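Local coordinates for protein arsenite methyltransferase (Chlamydomonas reinhardtii, PDB 5EVJ) that probably methylates trivalent arsenic, transferring methyl groups from S-adenosyl-L-methionine to yield mono-, di- and trimethylated arsenicals, at residues Val105-Ser110 / Leu136-Ser141; Asp241-Glu246 / Asp308-Val313. The protein carries 15 engineered substitutions. All coordinates share one frame; numbering follows the deposited sequence.

Contact 1 of 2, residues Val105-Ser110 / Leu136-Ser141; sequences VGEKGS and LGYGKS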
ATOM      1  N   VAL A 105      -9.379  -3.602  10.841  1.00 23.86           N
ATOM      2  CA  VAL A 105     -10.344  -2.493  10.769  1.00 25.66           C
ATOM      3  C   VAL A 105     -11.461  -2.555  11.796  1.00 27.86           C
ATOM      4  O   VAL A 105     -12.337  -1.621  11.834  1.00 26.17           O
ATOM      5  CB  VAL A 105     -11.037  -2.332   9.395  1.00 23.29           C
ATOM      6  CG1 VAL A 105      -9.964  -2.117   8.331  1.00 24.47           C
ATOM      7  CG2 VAL A 105     -11.903  -3.546   9.080  1.00 19.61           C
ATOM      8  N   GLY A 106     -11.487  -3.632  12.597  1.00 25.39           N
ATOM      9  CA  GLY A 106     -12.632  -3.742  13.531  1.00 28.32           C
ATOM     10  C   GLY A 106     -13.990  -4.068  12.898  1.00 29.95           C
ATOM     11  O   GLY A 106     -14.176  -4.141  11.650  1.00 30.01           O
ATOM     12  N   GLU A 107     -14.960  -4.255  13.768  1.00 33.00           N
ATOM     13  CA  GLU A 107     -16.290  -4.700  13.354  1.00 35.49           C
ATOM     14  C   GLU A 107     -17.009  -3.664  12.530  1.00 30.00           C
ATOM     15  O   GLU A 107     -17.797  -3.986  11.683  1.00 27.46           O
ATOM     16  CB  GLU A 107     -17.098  -5.047  14.593  1.00 40.09           C
ATOM     17  CG  GLU A 107     -18.428  -5.710  14.275  1.00 47.99           C
ATOM     18  CD  GLU A 107     -18.964  -6.529  15.446  1.00 47.07           C
ATOM     19  OE1 GLU A 107     -18.498  -6.312  16.581  1.00 47.67           O
ATOM     20  OE2 GLU A 107     -19.841  -7.384  15.211  1.00 45.82           O
ATOM     21  N   LYS A 108     -16.654  -2.411  12.713  1.00 31.58           N
ATOM     22  CA  LYS A 108     -17.339  -1.351  11.997  1.00 33.81           C
ATOM     23  C   LYS A 108     -16.672  -1.023  10.658  1.00 30.94           C
ATOM     24  O   LYS A 108     -17.253  -0.355   9.831  1.00 26.22           O
ATOM     25  CB  LYS A 108     -17.472  -0.115  12.880  1.00 34.10           C
ATOM     26  CG  LYS A 108     -18.728  -0.151  13.757  1.00 42.02           C
ATOM     27  CD  LYS A 108     -18.713   0.908  14.879  1.00 45.84           C
ATOM     28  CE  LYS A 108     -19.985   0.839  15.722  1.00 44.82           C
ATOM     29  NZ  LYS A 108     -20.228   2.077  16.517  1.00 42.52           N
ATOM     30  N   GLY A 109     -15.456  -1.520  10.434  1.00 30.06           N
ATOM     31  CA  GLY A 109     -14.787  -1.257   9.172  1.00 26.73           C
ATOM     32  C   GLY A 109     -15.199  -2.372   8.218  1.00 30.03           C
ATOM     33  O   GLY A 109     -15.907  -3.316   8.639  1.00 27.72           O
ATOM     34  N   SER A 110     -14.763  -2.296   6.952  1.00 25.65           N
ATOM     35  CA  SER A 110     -15.019  -3.415   6.024  1.00 25.03           C
ATOM     36  C   SER A 110     -13.975  -3.561   4.952  1.00 24.06           C
ATOM     37  O   SER A 110     -13.168  -2.639   4.715  1.00 23.91           O
ATOM     38  CB  SER A 110     -16.381  -3.263   5.366  1.00 24.90           C
ATOM     39  OG  SER A 110     -16.488  -1.959   4.877  1.00 25.18           O
ATOM     40  N   LEU A 136     -12.859 -13.550  15.347  1.00 40.28           N
ATOM     41  CA  LEU A 136     -12.885 -12.112  15.634  1.00 38.66           C
ATOM     42  C   LEU A 136     -13.995 -11.758  16.618  1.00 38.40           C
ATOM     43  O   LEU A 136     -13.993 -10.663  17.167  1.00 37.29           O
ATOM     44  CB  LEU A 136     -12.963 -11.249  14.350  1.00 33.83           C
ATOM     45  CG  LEU A 136     -11.904 -11.645  13.273  1.00 39.60           C
ATOM     46  CD1 LEU A 136     -11.979 -10.761  12.013  1.00 33.36           C
ATOM     47  CD2 LEU A 136     -10.500 -11.647  13.893  1.00 31.37           C
ATOM     48  N   GLY A 137     -14.918 -12.690  16.863  1.00 44.39           N
ATOM     49  CA  GLY A 137     -16.083 -12.413  17.700  1.00 40.82           C
ATOM     50  C   GLY A 137     -17.004 -11.353  17.080  1.00 40.47           C
ATOM     51  O   GLY A 137     -17.638 -10.649  17.803  1.00 33.33           O
ATOM     52  N   TYR A 138     -17.065 -11.223  15.746  1.00 40.22           N
ATOM     53  CA  TYR A 138     -18.028 -10.269  15.166  1.00 39.46           C
ATOM     54  C   TYR A 138     -19.372 -10.944  15.009  1.00 40.89           C
ATOM     55  O   TYR A 138     -19.440 -12.166  14.824  1.00 42.14           O
ATOM     56  CB  TYR A 138     -17.635  -9.784  13.775  1.00 36.65           C
ATOM     57  CG  TYR A 138     -16.342  -9.019  13.624  1.00 37.42           C
ATOM     58  CD1 TYR A 138     -15.695  -8.425  14.733  1.00 37.47           C
ATOM     59  CD2 TYR A 138     -15.792  -8.831  12.351  1.00 36.42           C
ATOM     60  CE1 TYR A 138     -14.500  -7.714  14.600  1.00 32.99           C
ATOM     61  CE2 TYR A 138     -14.594  -8.131  12.189  1.00 40.07           C
ATOM     62  CZ  TYR A 138     -13.955  -7.578  13.302  1.00 38.95           C
ATOM     63  OH  TYR A 138     -12.791  -6.902  13.106  1.00 37.84           O
ATOM     64  N   GLY A 139     -20.437 -10.144  15.009  1.00 36.62           N
ATOM     65  CA  GLY A 139     -21.761 -10.642  14.630  1.00 39.84           C
ATOM     66  C   GLY A 139     -21.768 -11.364  13.301  1.00 43.93           C
ATOM     67  O   GLY A 139     -22.286 -12.467  13.199  1.00 48.44           O
ATOM     68  N   LYS A 140     -21.210 -10.722  12.272  1.00 48.85           N
ATOM     69  CA  LYS A 140     -21.013 -11.337  10.926  1.00 51.41           C
ATOM     70  C   LYS A 140     -19.704 -10.889  10.233  1.00 47.65           C
ATOM     71  O   LYS A 140     -19.057  -9.929  10.659  1.00 52.47           O
ATOM     72  CB  LYS A 140     -22.190 -10.977  10.030  1.00 54.48           C
ATOM     73  CG  LYS A 140     -22.548  -9.502  10.126  1.00 53.41           C
ATOM     74  CD  LYS A 140     -23.980  -9.311   9.659  1.00 62.09           C
ATOM     75  CE  LYS A 140     -24.188  -7.893   9.173  1.00 64.79           C
ATOM     76  NZ  LYS A 140     -23.434  -7.683   7.915  1.00 59.77           N
ATOM     77  N   SER A 141     -19.322 -11.575   9.166  1.00 47.18           N
ATOM     78  CA  SER A 141     -18.187 -11.163   8.318  1.00 41.59           C
ATOM     79  C   SER A 141     -18.342  -9.706   7.848  1.00 40.86           C
ATOM     80  O   SER A 141     -19.443  -9.285   7.429  1.00 38.00           O
ATOM     81  CB  SER A 141     -18.097 -12.093   7.128  1.00 37.27           C
ATOM     82  OG  SER A 141     -17.194 -11.607   6.173  1.00 44.78           O
TER
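E107 OE2 accepts the backbone N-H of G139 at 2.8 Å, N to OE2, with a fairly straight N-H...O angle of 161°. The donor comes in on the syn side of the carboxylate, though tilted from its plane. To get there E107 reaches along Y138: with CG anti to its own backbone N (chi1 -172°) and an extended chain beyond, its methylenes run over the ring toward the Y138 backbone. A glutamate suits this place because its aliphatic part can lie on an aromatic ring while its carboxylate goes on to a peptide N-H. The phenol points the other way, and the carboxylate and ring planes are only 22° apart.

E107 CA makes a CH-pi contact over the face that its side chain crosses, 3.8 Å from the centroid of the Y138 ring, and E107 CB sits 3.7 Å from Y138 CD1. On the opposite face L136 CB lies over the ring centre, so the tyrosine is held flat between two layers. Both segments are helix-to-strand turns in the Rossmann-like methyltransferase fold: 105-110 joins helix 96-104 to strand 110-115, while the turn 136-141 joins helix 128-135 to strand 143-147, neighbouring parallel strands. G106 and G137 each leave their helix with positive phi, a conformation that favours glycine. G106 also opens a type I turn closed by G109 N to G106 O at 3.2 Å.

Tyrosine combines a broad apolar plate with a polar end for the neighbouring helix: the Y138 hydroxyl passes close by the G106 backbone without bonding to it and instead donates to the carbonyl of A102 in helix 96-104. With an alanine here, the A102 carbonyl would probably lose this donor and a gap would open between E107 and L136.

Contact 2 of 2, residues Asp241-Glu246 / Asp308-Val313; sequences DPRQLE and DHHRFV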
ATOM      1  N   ASP A 241       3.498  12.018  -5.273  1.00 24.73           N
ATOM      2  CA  ASP A 241       4.706  11.852  -4.418  1.00 18.16           C
ATOM      3  C   ASP A 241       4.705  10.549  -3.683  1.00 17.51           C
ATOM      4  O   ASP A 241       4.516  10.512  -2.464  1.00 16.15           O
ATOM      5  CB  ASP A 241       4.870  13.047  -3.523  1.00 18.42           C
ATOM      6  CG  ASP A 241       6.087  12.931  -2.568  1.00 22.12           C
ATOM      7  OD1 ASP A 241       7.084  12.215  -2.862  1.00 24.07           O
ATOM      8  OD2 ASP A 241       6.060  13.556  -1.494  1.00 21.62           O
ATOM      9  N   PRO A 242       4.861   9.447  -4.428  1.00 18.26           N
ATOM     10  CA  PRO A 242       4.984   8.144  -3.823  1.00 20.71           C
ATOM     11  C   PRO A 242       6.042   8.127  -2.738  1.00 21.62           C
ATOM     12  O   PRO A 242       7.042   8.749  -2.896  1.00 23.13           O
ATOM     13  CB  PRO A 242       5.473   7.242  -4.989  1.00 18.82           C
ATOM     14  CG  PRO A 242       4.942   7.888  -6.201  1.00 17.72           C
ATOM     15  CD  PRO A 242       5.162   9.371  -5.872  1.00 18.72           C
ATOM     16  N   ARG A 243       5.801   7.394  -1.655  1.00 25.67           N
ATOM     17  CA  ARG A 243       6.726   7.329  -0.536  1.00 25.81           C
ATOM     18  C   ARG A 243       6.987   5.887  -0.272  1.00 26.07           C
ATOM     19  O   ARG A 243       6.090   5.064  -0.256  1.00 26.80           O
ATOM     20  CB  ARG A 243       6.117   7.971   0.712  1.00 25.13           C
ATOM     21  CG  ARG A 243       5.926   9.478   0.630  1.00 24.43           C
ATOM     22  CD  ARG A 243       7.191  10.283   0.931  1.00 23.89           C
ATOM     23  NE  ARG A 243       6.877  11.705   0.729  1.00 23.83           N
ATOM     24  CZ  ARG A 243       6.663  12.554   1.726  1.00 22.74           C
ATOM     25  NH1 ARG A 243       6.779  12.134   2.965  1.00 21.50           N
ATOM     26  NH2 ARG A 243       6.356  13.826   1.483  1.00 19.62           N
ATOM     27  N   GLN A 244       8.241   5.593  -0.070  1.00 27.23           N
ATOM     28  CA  GLN A 244       8.727   4.263   0.163  1.00 27.00           C
ATOM     29  C   GLN A 244       8.662   3.999   1.691  1.00 26.63           C
ATOM     30  O   GLN A 244       9.280   4.709   2.510  1.00 29.44           O
ATOM     31  CB  GLN A 244      10.148   4.229  -0.427  1.00 27.77           C
ATOM     32  CG  GLN A 244      10.972   3.063   0.054  1.00 33.61           C
ATOM     33  CD  GLN A 244      12.259   2.909  -0.734  1.00 34.21           C
ATOM     34  OE1 GLN A 244      12.263   2.961  -1.965  1.00 32.17           O
ATOM     35  NE2 GLN A 244      13.368   2.729  -0.013  1.00 37.35           N
ATOM     36  N   LEU A 245       7.912   3.002   2.109  1.00 24.87           N
ATOM     37  CA  LEU A 245       7.841   2.754   3.549  1.00 27.27           C
ATOM     38  C   LEU A 245       8.994   1.843   3.964  1.00 33.13           C
ATOM     39  O   LEU A 245       9.609   2.053   4.994  1.00 36.20           O
ATOM     40  CB  LEU A 245       6.479   2.104   3.927  1.00 29.38           C
ATOM     41  CG  LEU A 245       6.352   1.651   5.412  1.00 30.39           C
ATOM     42  CD1 LEU A 245       6.563   2.819   6.377  1.00 26.79           C
ATOM     43  CD2 LEU A 245       5.070   0.918   5.753  1.00 26.46           C
ATOM     44  N   GLU A 246       9.293   0.832   3.146  1.00 34.97           N
ATOM     45  CA  GLU A 246      10.422  -0.037   3.394  1.00 39.94           C
ATOM     46  C   GLU A 246      10.777  -0.903   2.173  1.00 40.93           C
ATOM     47  O   GLU A 246       9.937  -1.217   1.316  1.00 35.96           O
ATOM     48  CB  GLU A 246      10.166  -0.944   4.583  1.00 47.71           C
ATOM     49  CG  GLU A 246       9.201  -2.083   4.296  1.00 59.12           C
ATOM     50  CD  GLU A 246       8.741  -2.743   5.589  1.00 79.70           C
ATOM     51  OE1 GLU A 246       9.567  -3.407   6.266  1.00 83.58           O
ATOM     52  OE2 GLU A 246       7.554  -2.584   5.941  1.00 84.17           O
ATOM     53  N   ASP A 308      10.184   5.775   5.178  1.00 29.58           N
ATOM     54  CA  ASP A 308      11.535   5.507   5.647  1.00 34.01           C
ATOM     55  C   ASP A 308      12.408   6.750   5.846  1.00 34.91           C
ATOM     56  O   ASP A 308      13.532   6.592   6.282  1.00 31.89           O
ATOM     57  CB  ASP A 308      12.238   4.527   4.718  1.00 32.93           C
ATOM     58  CG  ASP A 308      12.420   5.081   3.309  1.00 33.05           C
ATOM     59  OD1 ASP A 308      12.122   6.260   3.028  1.00 39.07           O
ATOM     60  OD2 ASP A 308      12.833   4.285   2.452  1.00 39.46           O
ATOM     61  N   HIS A 309      11.904   7.951   5.513  1.00 34.72           N
ATOM     62  CA  HIS A 309      12.613   9.244   5.847  1.00 35.82           C
ATOM     63  C   HIS A 309      11.884  10.095   6.861  1.00 30.13           C
ATOM     64  O   HIS A 309      12.256  11.243   7.096  1.00 31.50           O
ATOM     65  CB  HIS A 309      12.863  10.074   4.579  1.00 36.45           C
ATOM     66  CG  HIS A 309      13.721   9.348   3.599  1.00 52.34           C
ATOM     67  ND1 HIS A 309      15.081   9.186   3.779  1.00 55.28           N
ATOM     68  CD2 HIS A 309      13.409   8.664   2.478  1.00 58.07           C
ATOM     69  CE1 HIS A 309      15.574   8.464   2.796  1.00 53.77           C
ATOM     70  NE2 HIS A 309      14.583   8.137   1.988  1.00 58.41           N
ATOM     71  N   HIS A 310      10.830   9.554   7.453  1.00 27.51           N
ATOM     72  CA  HIS A 310      10.002  10.380   8.360  1.00 29.02           C
ATOM     73  C   HIS A 310       9.498   9.543   9.496  1.00 27.31           C
ATOM     74  O   HIS A 310       8.463   8.884   9.372  1.00 29.00           O
ATOM     75  CB  HIS A 310       8.802  11.021   7.635  1.00 28.10           C
ATOM     76  CG  HIS A 310       9.188  11.950   6.525  1.00 28.35           C
ATOM     77  ND1 HIS A 310       9.536  11.502   5.270  1.00 26.22           N
ATOM     78  CD2 HIS A 310       9.294  13.305   6.492  1.00 29.56           C
ATOM     79  CE1 HIS A 310       9.820  12.541   4.503  1.00 30.03           C
ATOM     80  NE2 HIS A 310       9.681  13.648   5.225  1.00 32.76           N
ATOM     81  N   ARG A 311      10.211   9.598  10.606  1.00 26.19           N
ATOM     82  CA  ARG A 311       9.802   8.942  11.832  1.00 31.40           C
ATOM     83  C   ARG A 311       9.412  10.018  12.838  1.00 29.01           C
ATOM     84  O   ARG A 311      10.201  10.895  13.088  1.00 34.97           O
ATOM     85  CB  ARG A 311      10.958   8.109  12.382  1.00 34.19           C
ATOM     86  CG  ARG A 311      10.748   7.561  13.783  1.00 39.49           C
ATOM     87  CD  ARG A 311      11.839   6.534  14.006  1.00 42.26           C
ATOM     88  NE  ARG A 311      11.367   5.398  14.769  1.00 50.13           N
ATOM     89  CZ  ARG A 311      11.337   5.353  16.107  1.00 63.59           C
ATOM     90  NH1 ARG A 311      11.784   6.398  16.838  1.00 61.43           N
ATOM     91  NH2 ARG A 311      10.867   4.252  16.721  1.00 54.81           N
ATOM     92  N   PHE A 312       8.207   9.931  13.382  1.00 25.01           N
ATOM     93  CA  PHE A 312       7.651  10.886  14.298  1.00 25.52           C
ATOM     94  C   PHE A 312       7.648  10.267  15.650  1.00 28.69           C
ATOM     95  O   PHE A 312       7.067   9.142  15.869  1.00 30.19           O
ATOM     96  CB  PHE A 312       6.175  11.186  13.992  1.00 25.37           C
ATOM     97  CG  PHE A 312       5.987  11.933  12.723  1.00 23.84           C
ATOM     98  CD1 PHE A 312       5.943  11.241  11.491  1.00 19.74           C
ATOM     99  CD2 PHE A 312       5.971  13.335  12.743  1.00 22.37           C
ATOM    100  CE1 PHE A 312       5.852  11.947  10.318  1.00 20.77           C
ATOM    101  CE2 PHE A 312       5.903  14.044  11.544  1.00 21.60           C
ATOM    102  CZ  PHE A 312       5.830  13.340  10.339  1.00 21.50           C
ATOM    103  N   VAL A 313       8.249  11.004  16.579  1.00 25.78           N
ATOM    104  CA  VAL A 313       8.283  10.532  17.927  1.00 21.70           C
ATOM    105  C   VAL A 313       7.115  11.191  18.631  1.00 21.99           C
ATOM    106  O   VAL A 313       6.826  12.422  18.477  1.00 22.69           O
ATOM    107  CB  VAL A 313       9.651  10.820  18.557  1.00 24.79           C
ATOM    108  CG1 VAL A 313       9.690  10.387  20.033  1.00 25.33           C
ATOM    109  CG2 VAL A 313      10.763  10.084  17.768  1.00 21.44           C
TER
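The H310 ring carries R243 NH1 over one face, 3.4 Å from H310 CE1, with guanidinium and imidazole planes inclined by 24°. D241 lies at the guanidinium edge, in its plane: R243 NE and NH2 both grip D241 OD2 in a side-on salt bridge, each at 3.0 Å from that oxygen. The bend at chi2 (-82°) swings the arginine chain round to this aspartate. R243 belongs to strand 243-249, the edge strand of the Rossmann-like methyltransferase sheet, whereas H310 begins the second strand of a small antiparallel hairpin, 303-305 with 310-313.

D307 in the hairpin turn binds both partners, through a salt bridge to R243 NH1 and a hydrogen bond to H310 ND1; its negative charge would probably offset the arginine's. Next to it, D308 N donates to Q244 O at 3.0 Å, nearly straight at 167° and in the carbonyl plane. A glutamine suits the neighbouring place, since its amide can donate to the aspartate while Q244 CG passes 3.3 Å from D308 OD2, the side chains crossing at a slant. The Q244 NE2 bond to D308 OD2, 3.0 Å, is markedly bent: the oxygen is met nearly along its C-O axis but lies tilted from the amide plane.

Contact 1 closes along the chain before contact 2 opens, and the two do not touch: their centres are 30 Å apart and their nearest atoms about 16 Å. They involve opposite margins of the seven-stranded sheet, contact 1 lying in turns that lead into strands 110-115 and 143-147, contact 2 on strand 243-249. Contact 1 is peripheral, 22 Å from the chain centre to its own centre, and its turns precede the strands, whereas methyltransferases of this fold bind S-adenosylmethionine at the strands' C-terminal ends. The centre of contact 2 is about 13 Å from the chain centre, and this contact ties the sheet edge to the C-terminal region; the L245 side chain is about 13 Å from a bound sodium ion.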